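Alkane monooxygenase (Geobacillus thermodenitrificans, PDB 3B9O) is a flavin-dependent enzyme of the luciferase-like monooxygenase family, built on a TIM-barrel fold and holding flavin mononucleotide in its pocket. Local coordinates at residues A43-F55 with Y403-L416. Numbering follows the deposited sequence.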
loop_
_atom_site.group_PDB
_atom_site.type_symbol
_atom_site.label_atom_id
_atom_site.label_comp_id
_atom_site.label_asym_id
_atom_site.label_seq_id
_atom_site.Cartn_x
_atom_site.Cartn_y
_atom_site.Cartn_z
ATOM N N ALA A 43 -12.628 0.944 9.926
ATOM C CA ALA A 43 -11.489 0.953 10.834
ATOM C C ALA A 43 -11.836 0.151 12.092
ATOM O O ALA A 43 -11.048 -0.688 12.542
ATOM C CB ALA A 43 -11.096 2.414 11.206
ATOM N N GLN A 44 -13.052 0.366 12.602
ATOM C CA GLN A 44 -13.507 -0.340 13.788
ATOM C C GLN A 44 -13.621 -1.855 13.546
ATOM O O GLN A 44 -13.209 -2.656 14.395
ATOM C CB GLN A 44 -14.845 0.233 14.296
ATOM C CG GLN A 44 -14.704 1.600 15.011
ATOM C CD GLN A 44 -16.072 2.241 15.252
ATOM O OE1 GLN A 44 -16.900 2.424 14.330
ATOM N NE2 GLN A 44 -16.332 2.549 16.494
ATOM N N LEU A 45 -14.225 -2.217 12.414
ATOM C CA LEU A 45 -14.297 -3.636 11.969
ATOM C C LEU A 45 -12.879 -4.258 11.914
ATOM O O LEU A 45 -12.637 -5.355 12.456
ATOM C CB LEU A 45 -15.015 -3.758 10.610
ATOM C CG LEU A 45 -14.887 -5.143 9.952
ATOM C CD1 LEU A 45 -15.652 -6.189 10.763
ATOM C CD2 LEU A 45 -15.413 -5.073 8.522
ATOM N N LEU A 46 -11.930 -3.570 11.271
ATOM C CA LEU A 46 -10.597 -4.148 11.045
ATOM C C LEU A 46 -9.863 -4.352 12.371
ATOM O O LEU A 46 -9.120 -5.320 12.536
ATOM C CB LEU A 46 -9.760 -3.262 10.085
ATOM C CG LEU A 46 -10.393 -3.177 8.682
ATOM C CD1 LEU A 46 -9.528 -2.329 7.768
ATOM C CD2 LEU A 46 -10.630 -4.565 8.060
ATOM N N GLU A 47 -10.035 -3.404 13.290
ATOM C CA GLU A 47 -9.419 -3.522 14.608
ATOM C C GLU A 47 -10.042 -4.670 15.395
ATOM O O GLU A 47 -9.320 -5.413 16.037
ATOM C CB GLU A 47 -9.505 -2.202 15.375
ATOM C CG GLU A 47 -8.861 -2.280 16.739
ATOM C CD GLU A 47 -8.283 -0.960 17.180
ATOM O OE1 GLU A 47 -8.894 -0.281 18.036
ATOM O OE2 GLU A 47 -7.242 -0.597 16.657
ATOM N N LYS A 48 -11.374 -4.828 15.324
ATOM C CA LYS A 48 -12.037 -6.017 15.855
ATOM C C LYS A 48 -11.400 -7.328 15.292
ATOM O O LYS A 48 -11.147 -8.268 16.056
ATOM C CB LYS A 48 -13.576 -5.953 15.655
ATOM C CG LYS A 48 -14.278 -7.303 15.735
ATOM C CD LYS A 48 -15.798 -7.214 15.322
ATOM C CE LYS A 48 -16.228 -8.423 14.430
ATOM N NZ LYS A 48 -17.757 -8.632 14.365
ATOM N N GLY A 49 -11.139 -7.385 13.985
ATOM C CA GLY A 49 -10.442 -8.525 13.385
ATOM C C GLY A 49 -8.934 -8.611 13.567
ATOM O O GLY A 49 -8.288 -9.454 12.935
ATOM N N LYS A 50 -8.366 -7.714 14.386
ATOM C CA LYS A 50 -6.905 -7.626 14.689
ATOM C C LYS A 50 -5.994 -7.380 13.480
ATOM O O LYS A 50 -4.807 -7.719 13.531
ATOM C CB LYS A 50 -6.378 -8.840 15.516
ATOM C CG LYS A 50 -7.339 -9.299 16.597
ATOM C CD LYS A 50 -7.432 -8.304 17.729
ATOM C CE LYS A 50 -8.513 -8.758 18.717
ATOM N NZ LYS A 50 -8.601 -7.781 19.823
ATOM N N PHE A 51 -6.528 -6.793 12.411
ATOM C CA PHE A 51 -5.702 -6.489 11.247
ATOM C C PHE A 51 -4.499 -5.609 11.633
ATOM O O PHE A 51 -4.656 -4.724 12.435
ATOM C CB PHE A 51 -6.547 -5.739 10.194
ATOM C CG PHE A 51 -7.283 -6.648 9.225
ATOM C CD1 PHE A 51 -8.217 -7.582 9.683
ATOM C CD2 PHE A 51 -7.063 -6.548 7.855
ATOM C CE1 PHE A 51 -8.905 -8.411 8.785
ATOM C CE2 PHE A 51 -7.765 -7.341 6.953
ATOM C CZ PHE A 51 -8.696 -8.269 7.425
ATOM N N ASP A 52 -3.325 -5.829 11.044
ATOM C CA ASP A 52 -2.217 -4.868 11.185
ATOM C C ASP A 52 -2.602 -3.450 10.733
ATOM O O ASP A 52 -2.360 -2.460 11.446
ATOM C CB ASP A 52 -1.017 -5.236 10.317
ATOM C CG ASP A 52 -0.219 -6.426 10.841
ATOM O OD1 ASP A 52 -0.833 -7.426 11.247
ATOM O OD2 ASP A 52 1.023 -6.401 10.743
ATOM N N ALA A 53 -3.141 -3.356 9.524
ATOM C CA ALA A 53 -3.321 -2.026 8.917
ATOM C C ALA A 53 -4.410 -1.990 7.857
ATOM O O ALA A 53 -4.845 -3.045 7.317
ATOM C CB ALA A 53 -1.969 -1.513 8.341
ATOM N N LEU A 54 -4.840 -0.764 7.573
ATOM C CA LEU A 54 -5.625 -0.440 6.400
ATOM C C LEU A 54 -4.641 0.106 5.386
ATOM O O LEU A 54 -3.961 1.097 5.684
ATOM C CB LEU A 54 -6.607 0.670 6.769
ATOM C CG LEU A 54 -7.873 0.926 5.942
ATOM C CD1 LEU A 54 -8.117 2.334 5.612
ATOM C CD2 LEU A 54 -8.293 -0.078 4.852
ATOM N N PHE A 55 -4.571 -0.516 4.203
ATOM C CA PHE A 55 -3.602 -0.121 3.165
ATOM C C PHE A 55 -4.389 0.564 2.051
ATOM O O PHE A 55 -5.216 -0.066 1.382
ATOM C CB PHE A 55 -2.824 -1.368 2.647
ATOM C CG PHE A 55 -1.706 -1.060 1.661
ATOM C CD1 PHE A 55 -0.394 -1.413 1.956
ATOM C CD2 PHE A 55 -1.957 -0.452 0.436
ATOM C CE1 PHE A 55 0.666 -1.154 1.036
ATOM C CE2 PHE A 55 -0.892 -0.159 -0.487
ATOM C CZ PHE A 55 0.405 -0.529 -0.184
ATOM N N TYR A 403 -1.626 -16.107 13.525
ATOM C CA TYR A 403 -2.200 -14.767 13.464
ATOM C C TYR A 403 -2.487 -14.312 14.868
ATOM O O TYR A 403 -2.943 -15.092 15.673
ATOM C CB TYR A 403 -3.511 -14.784 12.695
ATOM C CG TYR A 403 -4.201 -13.449 12.438
ATOM C CD1 TYR A 403 -3.653 -12.507 11.539
ATOM C CD2 TYR A 403 -5.452 -13.153 13.020
ATOM C CE1 TYR A 403 -4.309 -11.282 11.273
ATOM C CE2 TYR A 403 -6.120 -11.948 12.751
ATOM C CZ TYR A 403 -5.560 -11.030 11.845
ATOM O OH TYR A 403 -6.213 -9.838 11.549
ATOM N N ARG A 404 -2.266 -13.026 15.115
ATOM C CA ARG A 404 -2.297 -12.489 16.481
ATOM C C ARG A 404 -3.667 -12.672 17.098
ATOM O O ARG A 404 -4.683 -12.461 16.443
ATOM C CB ARG A 404 -1.888 -11.002 16.485
ATOM C CG ARG A 404 -2.934 -10.008 15.884
ATOM C CD ARG A 404 -2.509 -8.505 16.155
ATOM N NE ARG A 404 -1.194 -8.363 15.536
ATOM C CZ ARG A 404 -1.002 -8.196 14.228
ATOM N NH1 ARG A 404 -2.051 -8.069 13.407
ATOM N NH2 ARG A 404 0.241 -8.169 13.747
ATOM N N VAL A 405 -3.700 -13.054 18.360
ATOM C CA VAL A 405 -4.979 -13.054 19.041
ATOM C C VAL A 405 -5.308 -11.687 19.614
ATOM O O VAL A 405 -6.485 -11.361 19.812
ATOM C CB VAL A 405 -5.194 -14.235 20.039
ATOM C CG1 VAL A 405 -4.400 -15.483 19.612
ATOM C CG2 VAL A 405 -4.909 -13.860 21.392
ATOM N N ASP A 406 -4.272 -10.881 19.838
ATOM C CA ASP A 406 -4.482 -9.470 20.157
ATOM C C ASP A 406 -3.194 -8.716 19.907
ATOM O O ASP A 406 -2.143 -9.303 19.722
ATOM C CB ASP A 406 -4.946 -9.283 21.605
ATOM C CG ASP A 406 -5.838 -8.028 21.793
ATOM O OD1 ASP A 406 -5.921 -7.157 20.890
ATOM O OD2 ASP A 406 -6.459 -7.937 22.879
ATOM N N TYR A 407 -3.293 -7.400 19.846
ATOM C CA TYR A 407 -2.187 -6.555 19.376
ATOM C C TYR A 407 -1.026 -6.443 20.362
ATOM O O TYR A 407 -1.253 -6.461 21.580
ATOM C CB TYR A 407 -2.728 -5.122 19.157
ATOM C CG TYR A 407 -3.630 -4.962 17.958
ATOM C CD1 TYR A 407 -5.013 -4.969 18.106
ATOM C CD2 TYR A 407 -3.100 -4.762 16.687
ATOM C CE1 TYR A 407 -5.854 -4.775 17.004
ATOM C CE2 TYR A 407 -3.922 -4.583 15.577
ATOM C CZ TYR A 407 -5.302 -4.592 15.751
ATOM O OH TYR A 407 -6.146 -4.391 14.682
ATOM N N GLU A 408 0.197 -6.281 19.826
ATOM C CA GLU A 408 1.361 -5.874 20.643
ATOM C C GLU A 408 1.284 -4.369 20.892
ATOM O O GLU A 408 0.719 -3.613 20.080
ATOM C CB GLU A 408 2.684 -6.147 19.888
ATOM C CG GLU A 408 2.989 -7.581 19.519
ATOM C CD GLU A 408 3.517 -8.390 20.687
ATOM O OE1 GLU A 408 4.335 -7.846 21.469
ATOM O OE2 GLU A 408 3.113 -9.569 20.823
ATOM N N GLU A 409 1.880 -3.887 21.981
ATOM C CA GLU A 409 1.834 -2.444 22.147
ATOM C C GLU A 409 2.978 -1.748 21.442
ATOM O O GLU A 409 4.063 -2.331 21.200
ATOM C CB GLU A 409 1.697 -1.965 23.601
ATOM C CG GLU A 409 0.928 -0.597 23.686
ATOM C CD GLU A 409 -0.606 -0.745 23.915
ATOM O OE1 GLU A 409 -1.121 -1.894 23.968
ATOM O OE2 GLU A 409 -1.289 0.303 24.036
ATOM N N GLY A 410 2.690 -0.523 21.036
ATOM C CA GLY A 410 3.703 0.309 20.450
ATOM C C GLY A 410 3.285 0.893 19.110
ATOM O O GLY A 410 2.140 0.771 18.653
ATOM N N THR A 411 4.249 1.546 18.499
ATOM C CA THR A 411 4.091 2.073 17.147
ATOM C C THR A 411 3.883 0.939 16.113
ATOM O O THR A 411 4.106 -0.262 16.388
ATOM C CB THR A 411 5.361 2.869 16.760
ATOM O OG1 THR A 411 6.479 1.987 16.828
ATOM C CG2 THR A 411 5.606 4.042 17.701
ATOM N N TYR A 412 3.456 1.313 14.915
ATOM C CA TYR A 412 3.341 0.325 13.836
ATOM C C TYR A 412 4.713 -0.315 13.536
ATOM O O TYR A 412 4.801 -1.542 13.329
ATOM C CB TYR A 412 2.734 1.000 12.583
ATOM C CG TYR A 412 2.499 0.074 11.407
ATOM C CD1 TYR A 412 2.078 -1.255 11.596
ATOM C CD2 TYR A 412 2.653 0.538 10.095
ATOM C CE1 TYR A 412 1.879 -2.122 10.493
ATOM C CE2 TYR A 412 2.409 -0.315 8.973
ATOM C CZ TYR A 412 2.019 -1.629 9.192
ATOM O OH TYR A 412 1.801 -2.467 8.117
ATOM N N ARG A 413 5.786 0.470 13.519
ATOM C CA ARG A 413 7.102 -0.153 13.266
ATOM C C ARG A 413 7.424 -1.246 14.311
ATOM O O ARG A 413 8.001 -2.301 13.989
ATOM C CB ARG A 413 8.243 0.878 13.143
ATOM C CG ARG A 413 9.644 0.222 12.860
ATOM C CD ARG A 413 10.451 0.926 11.770
ATOM N NE ARG A 413 10.414 2.285 12.086
ATOM C CZ ARG A 413 10.106 3.378 11.378
ATOM N NH1 ARG A 413 9.932 3.524 10.060
ATOM N NH2 ARG A 413 10.072 4.431 12.135
ATOM N N GLU A 414 7.028 -1.004 15.550
ATOM C CA GLU A 414 7.227 -2.020 16.610
ATOM C C GLU A 414 6.346 -3.267 16.432
ATOM O O GLU A 414 6.808 -4.388 16.688
ATOM C CB GLU A 414 7.022 -1.388 17.968
ATOM C CG GLU A 414 8.149 -0.442 18.367
ATOM C CD GLU A 414 7.774 0.377 19.582
ATOM O OE1 GLU A 414 6.932 1.285 19.468
ATOM O OE2 GLU A 414 8.322 0.085 20.662
ATOM N N LYS A 415 5.114 -3.079 15.951
ATOM C CA LYS A 415 4.213 -4.189 15.610
ATOM C C LYS A 415 4.819 -5.055 14.504
ATOM O O LYS A 415 4.588 -6.284 14.451
ATOM C CB LYS A 415 2.813 -3.671 15.228
ATOM C CG LYS A 415 2.081 -3.139 16.450
ATOM C CD LYS A 415 1.089 -2.021 16.100
ATOM C CE LYS A 415 -0.066 -1.946 17.160
ATOM N NZ LYS A 415 0.421 -1.394 18.418
ATOM N N LEU A 416 5.641 -4.429 13.667
ATOM C CA LEU A 416 6.274 -5.134 12.549
ATOM C C LEU A 416 7.639 -5.751 12.934
ATOM O O LEU A 416 7.924 -6.880 12.562
ATOM C CB LEU A 416 6.468 -4.201 11.330
ATOM C CG LEU A 416 5.256 -3.785 10.481
ATOM C CD1 LEU A 416 5.607 -2.612 9.568
ATOM C CD2 LEU A 416 4.781 -5.002 9.658
HETATM O O HOH W 1 1.256 -4.889 8.216
#
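Three successive backbone carbonyls, those of Gly49, Lys50 and Phe51, are each taken by a side chain of 403-407. Tyr403 OH donates to Gly49 O at 2.5 Å. Arg404 NH1 reaches Lys50 O at 2.8 Å, and Tyr407 OH donates to Phe51 O. Gly49, Lys50 and Phe51 lie in the turn after helix 36-48, which ends in a Schellman motif with Lys50, at positive phi, as its C' residue. Arg404 also grips Asp52 end-on: NH1 (2.6 Å) and NH2 (2.8 Å) both reach OD1 of Asp52 from one face of the carboxylate, whose plane stands 59° from the guanidinium. Lys50 O and Asp52 OD1 both lie near the guanidinium plane, which probably limits its rotation. The bend at chi3 (58°) turns the arginine tip from Lys50 CB, against which Arg404 CG packs, toward Asp52. Asp52 OD2 receives a hydrogen bond from a water that also accepts from Tyr412 OH, and OD2 is also hydrogen-bonded to His6; Tyr412 OH pairs further with Tyr225. At the outer margin, Lys50 NZ forms a salt bridge with Asp406 OD1, its hydrogen bond weak. Residues 403-416 lie over the alpha-to-beta turn between helix 36-48 and strand 53-57, with Tyr403 against helix 384-399, Tyr407 stacked on His98, and Tyr412 touching strand 100-106.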